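Local coordinates for phosphoacetylglucosamine mutase (Aspergillus lentulus, PDB 5O9X), which interconverts N-acetylglucosamine 6-phosphate and N-acetylglucosamine 1-phosphate, as a member of the alpha-D-phosphohexomutase family, and here holds glucose 1,6-bisphosphate, at residues A[190-195]-A[226-231]; A[211-216]-A[239-244]; A[278-283]-A[291-296]. The protein carries 1 engineered substitution. All blocks are in the same frame, centred on the assembly; numbering follows the deposited sequence.

Interaction 1 of 3, residues A[190-195]-A[226-231]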
loop_
_atom_site.group_PDB
_atom_site.type_symbol
_atom_site.label_atom_id
_atom_site.label_comp_id
_atom_site.label_asym_id
_atom_site.label_seq_id
_atom_site.Cartn_x
_atom_site.Cartn_y
_atom_site.Cartn_z
ATOM N N GLY A 190 13.736 2.555 16.300
ATOM C CA GLY A 190 12.516 2.429 17.055
ATOM C C GLY A 190 11.495 1.554 16.294
ATOM O O GLY A 190 10.790 0.706 16.875
ATOM N N TYR A 191 11.446 1.752 14.992
ATOM C CA TYR A 191 10.581 0.879 14.101
ATOM C C TYR A 191 10.931 -0.616 14.250
ATOM O O TYR A 191 10.036 -1.435 14.511
ATOM C CB TYR A 191 10.743 1.350 12.655
ATOM C CG TYR A 191 10.109 0.459 11.605
ATOM C CD1 TYR A 191 8.788 0.665 11.250
ATOM C CD2 TYR A 191 10.842 -0.604 10.989
ATOM C CE1 TYR A 191 8.183 -0.135 10.281
ATOM C CE2 TYR A 191 10.217 -1.462 10.057
ATOM C CZ TYR A 191 8.916 -1.216 9.713
ATOM O OH TYR A 191 8.270 -1.998 8.794
ATOM N N TYR A 192 12.232 -0.967 14.192
ATOM C CA TYR A 192 12.627 -2.397 14.305
ATOM C C TYR A 192 12.300 -2.957 15.692
ATOM O O TYR A 192 11.812 -4.116 15.809
ATOM C CB TYR A 192 14.122 -2.627 14.058
ATOM C CG TYR A 192 14.565 -2.167 12.671
ATOM C CD1 TYR A 192 13.818 -2.529 11.525
ATOM C CD2 TYR A 192 15.687 -1.340 12.515
ATOM C CE1 TYR A 192 14.200 -2.044 10.206
ATOM C CE2 TYR A 192 16.084 -0.854 11.250
ATOM C CZ TYR A 192 15.345 -1.204 10.123
ATOM O OH TYR A 192 15.733 -0.736 8.901
ATOM N N GLU A 193 12.545 -2.127 16.718
ATOM C CA GLU A 193 12.299 -2.516 18.125
ATOM C C GLU A 193 10.809 -2.821 18.351
ATOM O O GLU A 193 10.430 -3.819 19.023
ATOM C CB GLU A 193 12.762 -1.360 19.034
ATOM C CG GLU A 193 14.267 -1.352 19.095
ATOM C CD GLU A 193 14.840 -0.208 19.935
ATOM O OE1 GLU A 193 14.103 0.770 20.205
ATOM O OE2 GLU A 193 16.030 -0.324 20.331
ATOM N N LYS A 194 9.956 -1.961 17.807
ATOM C CA LYS A 194 8.496 -2.154 17.972
ATOM C C LYS A 194 8.009 -3.408 17.275
ATOM O O LYS A 194 7.252 -4.212 17.876
ATOM C CB LYS A 194 7.726 -0.952 17.435
ATOM C CG LYS A 194 6.225 -0.955 17.812
ATOM C CD LYS A 194 5.554 0.161 16.990
ATOM C CE LYS A 194 4.033 0.223 17.193
ATOM N NZ LYS A 194 3.742 0.620 18.579
ATOM N N LEU A 195 8.396 -3.573 16.003
ATOM C CA LEU A 195 8.031 -4.803 15.273
ATOM C C LEU A 195 8.561 -6.032 15.995
ATOM O O LEU A 195 7.788 -7.026 16.263
ATOM C CB LEU A 195 8.511 -4.754 13.816
ATOM C CG LEU A 195 7.539 -4.170 12.794
ATOM C CD1 LEU A 195 7.461 -2.686 13.014
ATOM C CD2 LEU A 195 8.180 -4.446 11.411
ATOM N N ARG A 226 16.893 -7.149 6.300
ATOM C CA ARG A 226 18.125 -7.719 6.903
ATOM C C ARG A 226 18.409 -7.054 8.246
ATOM O O ARG A 226 18.820 -7.733 9.169
ATOM C CB ARG A 226 19.321 -7.496 5.948
ATOM C CG ARG A 226 20.728 -7.901 6.511
ATOM C CD ARG A 226 21.883 -7.428 5.553
ATOM N NE ARG A 226 21.497 -8.137 4.449
ATOM C CZ ARG A 226 21.141 -7.755 3.238
ATOM N NH1 ARG A 226 21.362 -6.580 2.643
ATOM N NH2 ARG A 226 20.639 -8.762 2.592
ATOM N N GLU A 227 18.232 -5.730 8.330
ATOM C CA GLU A 227 18.420 -5.006 9.586
ATOM C C GLU A 227 17.404 -5.422 10.682
ATOM O O GLU A 227 17.798 -5.661 11.824
ATOM C CB GLU A 227 18.353 -3.481 9.362
ATOM C CG GLU A 227 18.879 -2.564 10.491
ATOM C CD GLU A 227 20.327 -2.798 10.955
ATOM O OE1 GLU A 227 21.161 -3.407 10.211
ATOM O OE2 GLU A 227 20.637 -2.394 12.121
ATOM N N LEU A 228 16.113 -5.481 10.314
ATOM C CA LEU A 228 15.058 -5.922 11.199
ATOM C C LEU A 228 15.412 -7.300 11.784
ATOM O O LEU A 228 15.176 -7.517 12.963
ATOM C CB LEU A 228 13.682 -5.999 10.445
ATOM C CG LEU A 228 12.614 -6.767 11.297
ATOM C CD1 LEU A 228 12.268 -5.970 12.558
ATOM C CD2 LEU A 228 11.395 -6.893 10.328
ATOM N N ILE A 229 16.004 -8.204 10.982
ATOM C CA ILE A 229 16.254 -9.582 11.450
ATOM C C ILE A 229 17.225 -9.607 12.670
ATOM O O ILE A 229 17.052 -10.405 13.595
ATOM C CB ILE A 229 16.789 -10.365 10.307
ATOM C CG1 ILE A 229 15.578 -10.677 9.425
ATOM C CG2 ILE A 229 17.447 -11.725 10.718
ATOM C CD1 ILE A 229 15.960 -11.236 8.066
ATOM N N LYS A 230 18.154 -8.668 12.712
ATOM C CA LYS A 230 19.021 -8.526 13.923
ATOM C C LYS A 230 18.262 -8.242 15.180
ATOM O O LYS A 230 18.726 -8.623 16.246
ATOM C CB LYS A 230 19.968 -7.388 13.730
ATOM C CG LYS A 230 20.880 -7.573 12.524
ATOM C CD LYS A 230 21.754 -6.328 12.513
ATOM C CE LYS A 230 22.602 -6.263 11.250
ATOM N NZ LYS A 230 23.268 -4.906 11.286
ATOM N N TYR A 231 17.122 -7.534 15.094
ATOM C CA TYR A 231 16.274 -7.284 16.266
ATOM C C TYR A 231 15.343 -8.414 16.659
ATOM O O TYR A 231 14.841 -8.397 17.755
ATOM C CB TYR A 231 15.453 -6.007 16.072
ATOM C CG TYR A 231 16.313 -4.741 16.014
ATOM C CD1 TYR A 231 16.402 -3.871 17.122
ATOM C CD2 TYR A 231 17.028 -4.395 14.841
ATOM C CE1 TYR A 231 17.204 -2.696 17.048
ATOM C CE2 TYR A 231 17.748 -3.230 14.774
ATOM C CZ TYR A 231 17.864 -2.398 15.888
ATOM O OH TYR A 231 18.602 -1.205 15.829
#
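Tyr192 sets its CB over the face of the Tyr231 ring, and its own ring runs alongside Glu227 and Leu228. CB of Tyr192 stands 3.6 Å from the centroid of the Tyr231 ring, 18° off its normal, a CH-pi contact over the face. The two tyrosine rings themselves meet obliquely. With CG anti to its own carbonyl carbon (chi1 -59°), the Tyr192 ring is carried past Tyr231 toward the earlier residues of the other helix. There CD1 of Tyr192 touches CB of Leu228 at 3.6 Å, and the backbone N of Leu228 lies over one ring face, offset toward the rim. CE2 of Tyr192 meets CG of Glu227 at 3.4 Å; the bend of Glu227 at chi2 takes its carboxylate onward to Lys230, whose NZ forms a salt bridge with OE1 of Glu227 at 2.8 Å. Next to this, CG of Glu193 approaches CE1 of Tyr231 at 3.8 Å, while CB of Leu195 reaches CD1 of Leu228 at 4.1 Å.

The short helical segments approach to 8.9 Å between axes and cross at -53°, and Tyr192 and Leu228 mark the nearest backbone approach. Ile429 of helix 428-442 touches both Leu195 and Leu228, extending the apolar contact to a third helix. The polar ends turn to other partners: Tyr192 OH bonds to Glu188 and Gln166, and Glu193 OE2 to Gln189. No hydrogen bond joins the two segments, which implies that between them the contact, within domain II, is one of aromatic and aliphatic carbon rather than of directed polar bonds.

Interaction 2 of 3, residues A[211-216]-A[239-244]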
loop_
_atom_site.group_PDB
_atom_site.type_symbol
_atom_site.label_atom_id
_atom_site.label_comp_id
_atom_site.label_asym_id
_atom_site.label_seq_id
_atom_site.Cartn_x
_atom_site.Cartn_y
_atom_site.Cartn_z
ATOM N N SER A 211 11.756 -22.612 6.218
ATOM C CA SER A 211 12.321 -21.303 5.910
ATOM C C SER A 211 11.252 -20.458 5.192
ATOM O O SER A 211 10.257 -21.002 4.626
ATOM C CB SER A 211 13.513 -21.500 4.982
ATOM O OG SER A 211 13.128 -22.229 3.825
ATOM N N LEU A 212 11.540 -19.149 5.140
ATOM C CA LEU A 212 10.803 -18.205 4.331
ATOM C C LEU A 212 11.831 -17.525 3.382
ATOM O O LEU A 212 12.791 -16.941 3.866
ATOM C CB LEU A 212 10.065 -17.192 5.281
ATOM C CG LEU A 212 9.430 -15.984 4.469
ATOM C CD1 LEU A 212 8.256 -16.449 3.588
ATOM C CD2 LEU A 212 8.900 -14.954 5.430
ATOM N N THR A 213 11.641 -17.616 2.075
ATOM C CA THR A 213 12.552 -16.974 1.089
ATOM C C THR A 213 11.856 -15.696 0.530
ATOM O O THR A 213 10.835 -15.802 -0.197
ATOM C CB THR A 213 12.950 -17.978 -0.057
ATOM O OG1 THR A 213 13.463 -19.171 0.567
ATOM C CG2 THR A 213 14.056 -17.394 -1.059
ATOM N N VAL A 214 12.434 -14.538 0.820
ATOM C CA VAL A 214 11.761 -13.255 0.573
ATOM C C VAL A 214 12.533 -12.529 -0.531
ATOM O O VAL A 214 13.745 -12.134 -0.406
ATOM C CB VAL A 214 11.734 -12.314 1.839
ATOM C CG1 VAL A 214 10.972 -11.031 1.503
ATOM C CG2 VAL A 214 11.064 -12.987 3.021
ATOM N N ASP A 215 11.862 -12.426 -1.664
ATOM C CA ASP A 215 12.321 -11.603 -2.816
ATOM C C ASP A 215 12.065 -10.169 -2.479
ATOM O O ASP A 215 10.905 -9.747 -2.329
ATOM C CB ASP A 215 11.538 -12.065 -4.053
ATOM C CG ASP A 215 11.428 -11.023 -5.153
ATOM O OD1 ASP A 215 12.363 -10.195 -5.299
ATOM O OD2 ASP A 215 10.375 -11.085 -5.900
ATOM N N CYS A 216 13.127 -9.357 -2.450
ATOM C CA CYS A 216 13.011 -7.976 -1.948
ATOM C C CYS A 216 13.086 -6.942 -3.093
ATOM O O CYS A 216 13.320 -5.699 -2.861
ATOM C CB CYS A 216 14.042 -7.656 -0.847
ATOM S SG CYS A 216 13.785 -8.638 0.652
ATOM N N ASP A 239 13.234 -18.448 9.967
ATOM C CA ASP A 239 14.446 -18.580 9.259
ATOM C C ASP A 239 14.273 -17.857 7.876
ATOM O O ASP A 239 13.856 -18.484 6.912
ATOM C CB ASP A 239 14.545 -20.091 9.034
ATOM C CG ASP A 239 15.841 -20.537 8.340
ATOM O OD1 ASP A 239 16.794 -19.718 8.235
ATOM O OD2 ASP A 239 15.875 -21.740 7.897
ATOM N N ILE A 240 14.629 -16.580 7.766
ATOM C CA ILE A 240 14.407 -15.812 6.506
ATOM C C ILE A 240 15.637 -15.862 5.642
ATOM O O ILE A 240 16.779 -15.578 6.125
ATOM C CB ILE A 240 14.063 -14.323 6.800
ATOM C CG1 ILE A 240 12.679 -14.214 7.455
ATOM C CG2 ILE A 240 14.107 -13.447 5.478
ATOM C CD1 ILE A 240 12.295 -12.862 8.077
ATOM N N LYS A 241 15.433 -16.132 4.358
ATOM C CA LYS A 241 16.470 -15.967 3.390
ATOM C C LYS A 241 16.058 -14.796 2.508
ATOM O O LYS A 241 14.866 -14.725 2.128
ATOM C CB LYS A 241 16.604 -17.215 2.533
ATOM C CG LYS A 241 16.610 -18.511 3.338
ATOM C CD LYS A 241 17.954 -18.853 3.960
ATOM C CE LYS A 241 17.913 -20.095 4.884
ATOM N NZ LYS A 241 19.075 -20.109 5.855
ATOM N N ILE A 242 17.011 -13.916 2.145
ATOM C CA ILE A 242 16.704 -12.722 1.354
ATOM C C ILE A 242 17.276 -12.974 0.014
ATOM O O ILE A 242 18.423 -13.475 -0.082
ATOM C CB ILE A 242 17.340 -11.444 1.994
ATOM C CG1 ILE A 242 16.497 -11.074 3.262
ATOM C CG2 ILE A 242 17.346 -10.270 0.974
ATOM C CD1 ILE A 242 17.108 -9.936 4.121
ATOM N N VAL A 243 16.499 -12.751 -1.043
ATOM C CA VAL A 243 17.016 -12.772 -2.420
ATOM C C VAL A 243 16.636 -11.444 -3.079
ATOM O O VAL A 243 15.646 -10.791 -2.606
ATOM C CB VAL A 243 16.544 -14.004 -3.316
ATOM C CG1 VAL A 243 17.073 -15.339 -2.741
ATOM C CG2 VAL A 243 14.980 -14.097 -3.498
ATOM N N ASN A 244 17.360 -11.043 -4.161
ATOM C CA ASN A 244 17.096 -9.771 -4.854
ATOM C C ASN A 244 17.140 -8.593 -3.916
ATOM O O ASN A 244 16.113 -7.927 -3.641
ATOM C CB ASN A 244 15.739 -9.830 -5.611
ATOM C CG ASN A 244 15.621 -11.097 -6.436
ATOM O OD1 ASN A 244 16.572 -11.451 -7.127
ATOM N ND2 ASN A 244 14.463 -11.797 -6.370
#
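Asp215 turns CG anti to its backbone N (chi1 156°) and Asn244 turns its own CG beside the backbone N, which brings carboxylate and amide together at the end of two parallel strands. The strands belong to a beta-alpha-beta unit, 212-215 and 240-243 joined through helix 221-231. Their register is direct, Leu212 opposite Ile240 through Asp215 opposite Val243, and the short strands are twisted against each other by 25°.

Backbone bonds alternate along the ladder. Leu212 N gives to Asp239 O, and Lys241 N returns one to Leu212 O; Val214 N then bonds Lys241 O at 2.8 Å and Val243 N bonds Val214 O at 2.9 Å. Cys216 N closes the series on Val243 O.

On the face bearing Leu212, Val214, Ile240 and Ile242, CG2 of Val214 meets CG2 of Ile240 at 3.9 Å, and SG of Cys216 lies 3.9 Å from CG2 of Ile242. Helix 221-231 packs here, Leu225 against Val214 and Ile229 against Ile240. The other face pairs CG2 of Thr213 with CG1 of Val243 at 4.0 Å.

The carboxylate of Asp215 is gripped at both oxygens: OD2 by Ser282 and the backbone N of Gly258, OD1 by Ala217 N and Asn244. ND2 of Asn244 stands 2.9 Å from OD1 of Asp215, well above the carboxylate plane, with the two flat groups 89° apart.

Interaction 3 of 3, residues A[278-283]-A[291-296]. Unlike the reference sequence in segment 291-296: Leu291 (reference Val).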
loop_
_atom_site.group_PDB
_atom_site.type_symbol
_atom_site.label_atom_id
_atom_site.label_comp_id
_atom_site.label_asym_id
_atom_site.label_seq_id
_atom_site.Cartn_x
_atom_site.Cartn_y
_atom_site.Cartn_z
ATOM N N ASP A 278 9.264 -24.919 -0.770
ATOM C CA ASP A 278 9.796 -23.778 -0.025
ATOM C C ASP A 278 8.692 -22.667 0.070
ATOM O O ASP A 278 8.125 -22.279 -0.975
ATOM C CB ASP A 278 11.024 -23.180 -0.702
ATOM C CG ASP A 278 12.303 -23.995 -0.416
ATOM O OD1 ASP A 278 12.281 -24.859 0.507
ATOM O OD2 ASP A 278 13.305 -23.724 -1.112
ATOM N N ARG A 279 8.453 -22.134 1.275
ATOM C CA ARG A 279 7.467 -21.026 1.403
ATOM C C ARG A 279 8.199 -19.743 0.956
ATOM O O ARG A 279 9.283 -19.461 1.496
ATOM C CB ARG A 279 7.073 -20.884 2.863
ATOM C CG ARG A 279 6.010 -19.793 3.194
ATOM C CD ARG A 279 5.490 -20.009 4.592
ATOM N NE ARG A 279 6.458 -19.664 5.703
ATOM C CZ ARG A 279 7.197 -20.544 6.415
ATOM N NH1 ARG A 279 7.184 -21.842 6.109
ATOM N NH2 ARG A 279 7.998 -20.108 7.384
ATOM N N CYS A 280 7.621 -19.001 -0.014
ATOM C CA CYS A 280 8.251 -17.759 -0.510
ATOM C C CYS A 280 7.308 -16.566 -0.379
ATOM O O CYS A 280 6.081 -16.726 -0.326
ATOM C CB CYS A 280 8.570 -17.922 -1.992
ATOM S SG CYS A 280 9.742 -19.302 -2.314
ATOM N N ALA A 281 7.883 -15.369 -0.475
ATOM C CA ALA A 281 7.072 -14.143 -0.587
ATOM C C ALA A 281 7.846 -13.114 -1.379
ATOM O O ALA A 281 9.077 -13.215 -1.531
ATOM C CB ALA A 281 6.734 -13.621 0.793
ATOM N N SER A 282 7.134 -12.152 -1.956
ATOM C CA SER A 282 7.823 -11.066 -2.664
ATOM C C SER A 282 7.312 -9.746 -2.128
ATOM O O SER A 282 6.111 -9.570 -2.000
ATOM C CB SER A 282 7.442 -11.151 -4.132
ATOM O OG SER A 282 8.262 -12.115 -4.812
ATOM N N LEU A 283 8.235 -8.827 -1.799
ATOM C CA LEU A 283 7.890 -7.453 -1.487
ATOM C C LEU A 283 7.979 -6.664 -2.791
ATOM O O LEU A 283 8.424 -7.178 -3.782
ATOM C CB LEU A 283 9.010 -6.852 -0.573
ATOM C CG LEU A 283 9.213 -7.590 0.758
ATOM C CD1 LEU A 283 10.310 -6.912 1.581
ATOM C CD2 LEU A 283 7.875 -7.659 1.533
ATOM N N LEU A 291 3.190 -10.407 -1.495
ATOM C CA LEU A 291 2.530 -11.725 -1.587
ATOM C C LEU A 291 3.315 -12.910 -1.408
ATOM O O LEU A 291 4.506 -12.838 -1.427
ATOM C CB LEU A 291 1.782 -11.966 -2.805
ATOM C CG LEU A 291 1.961 -11.579 -4.144
ATOM C CD1 LEU A 291 1.085 -10.368 -3.760
ATOM C CD2 LEU A 291 3.454 -11.544 -4.402
ATOM N N TYR A 292 2.613 -14.010 -1.220
ATOM C CA TYR A 292 3.256 -15.277 -0.907
ATOM C C TYR A 292 3.035 -16.207 -2.064
ATOM O O TYR A 292 2.078 -16.017 -2.829
ATOM C CB TYR A 292 2.502 -15.890 0.359
ATOM C CG TYR A 292 3.252 -15.587 1.681
ATOM C CD1 TYR A 292 3.148 -14.290 2.282
ATOM C CD2 TYR A 292 4.065 -16.570 2.276
ATOM C CE1 TYR A 292 3.835 -13.975 3.480
ATOM C CE2 TYR A 292 4.736 -16.313 3.519
ATOM C CZ TYR A 292 4.626 -15.001 4.093
ATOM O OH TYR A 292 5.212 -14.705 5.317
ATOM N N TYR A 293 3.846 -17.277 -2.157
ATOM C CA TYR A 293 3.694 -18.248 -3.226
ATOM C C TYR A 293 4.640 -19.396 -2.915
ATOM O O TYR A 293 5.520 -19.296 -2.042
ATOM C CB TYR A 293 4.038 -17.660 -4.635
ATOM C CG TYR A 293 5.352 -16.901 -4.664
ATOM C CD1 TYR A 293 6.599 -17.540 -5.092
ATOM C CD2 TYR A 293 5.369 -15.538 -4.285
ATOM C CE1 TYR A 293 7.787 -16.792 -5.119
ATOM C CE2 TYR A 293 6.548 -14.797 -4.332
ATOM C CZ TYR A 293 7.760 -15.438 -4.722
ATOM O OH TYR A 293 8.909 -14.653 -4.772
ATOM N N PHE A 294 4.385 -20.532 -3.558
ATOM C CA PHE A 294 5.264 -21.689 -3.422
ATOM C C PHE A 294 5.090 -22.580 -4.612
ATOM O O PHE A 294 4.064 -22.459 -5.331
ATOM C CB PHE A 294 4.926 -22.493 -2.103
ATOM C CG PHE A 294 3.597 -23.175 -2.096
ATOM C CD1 PHE A 294 3.508 -24.599 -2.017
ATOM C CD2 PHE A 294 2.392 -22.433 -2.063
ATOM C CE1 PHE A 294 2.266 -25.211 -1.929
ATOM C CE2 PHE A 294 1.170 -23.062 -2.003
ATOM C CZ PHE A 294 1.074 -24.450 -1.947
ATOM N N LEU A 295 6.049 -23.508 -4.773
ATOM C CA LEU A 295 5.909 -24.600 -5.750
ATOM C C LEU A 295 5.316 -25.798 -5.002
ATOM O O LEU A 295 5.875 -26.195 -3.974
ATOM C CB LEU A 295 7.258 -24.973 -6.293
ATOM C CG LEU A 295 7.865 -23.852 -7.132
ATOM C CD1 LEU A 295 9.375 -24.061 -7.300
ATOM C CD2 LEU A 295 7.172 -23.660 -8.483
ATOM N N ASP A 296 4.171 -26.298 -5.450
ATOM C CA ASP A 296 3.512 -27.413 -4.737
ATOM C C ASP A 296 4.263 -28.755 -5.003
ATOM O O ASP A 296 5.235 -28.778 -5.734
ATOM C CB ASP A 296 1.968 -27.475 -4.998
ATOM C CG ASP A 296 1.579 -27.937 -6.416
ATOM O OD1 ASP A 296 2.417 -28.486 -7.159
ATOM O OD2 ASP A 296 0.384 -27.743 -6.794
HETATM O O HOH W 1 8.668 -23.116 -3.606
#
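A beta hairpin brings strand 279-283 against strand 290-295, and its bridges show an antiparallel ladder: Cys280 with Tyr293 and Ser282 with Leu291 are hydrogen-bonded pairs, flanking the non-hydrogen-bonded pair Ala281 with Tyr292. Cys280 N and Tyr293 O lie 2.9 Å apart, and the reverse bond, Tyr293 N to Cys280 O, has the same length.

Each tyrosine packs over a small side chain of the facing strand. CB of Ala281 sits 3.9 Å from the centroid of the Tyr292 ring and only 8° off its normal, a CH-pi contact; CG of Arg279 meets the edge of that ring at CE2, 3.7 Å away, with guanidinium and ring nearly coplanar. Tyr293 takes the position between backbone N and carbonyl carbon (chi1 48°), which sends its ring across strand 279-283: CB of Cys280 lies over one face, 3.8 Å from the centroid, and OH of Tyr293 reaches OG of Ser282 at 2.6 Å. Farther along, one water bridges Asp278 O and Leu295 N.

Tyr292 OH and the Arg279 guanidinium share the Glu436 carboxylate on helix 428-442, which lies against the Arg279-Tyr292 side, whereas Val262 of helix 259-265 touches Ser282, Leu291 and Tyr293 on the other side. Strand 212-215 is the parallel neighbour of 279-283.

Interactions 2 and 3 occupy one mixed sheet, in strand order 240-243, 212-215, 279-283, 290-295, 301-304; their centres are about 9 Å apart. Strands 212-215 and 279-283 join them through Asp215 O with Leu283 N, a probable hydrogen bond, and the Asp215 and Ser282 side chains. Interaction 1 lies on the helical layer, centred about 16 Å from interaction 2, which it touches where Ile229 packs on Ile240, and about 22 Å from interaction 3, without touch. Along the chain interactions 1 and 2 interlock, helix 221-231 connecting the strands of interaction 2, and interaction 3 follows. Helix 428-442 touches all three. Interactions 1 and 2 place helix 221-231 against the sheet within domain II; interaction 3 extends it.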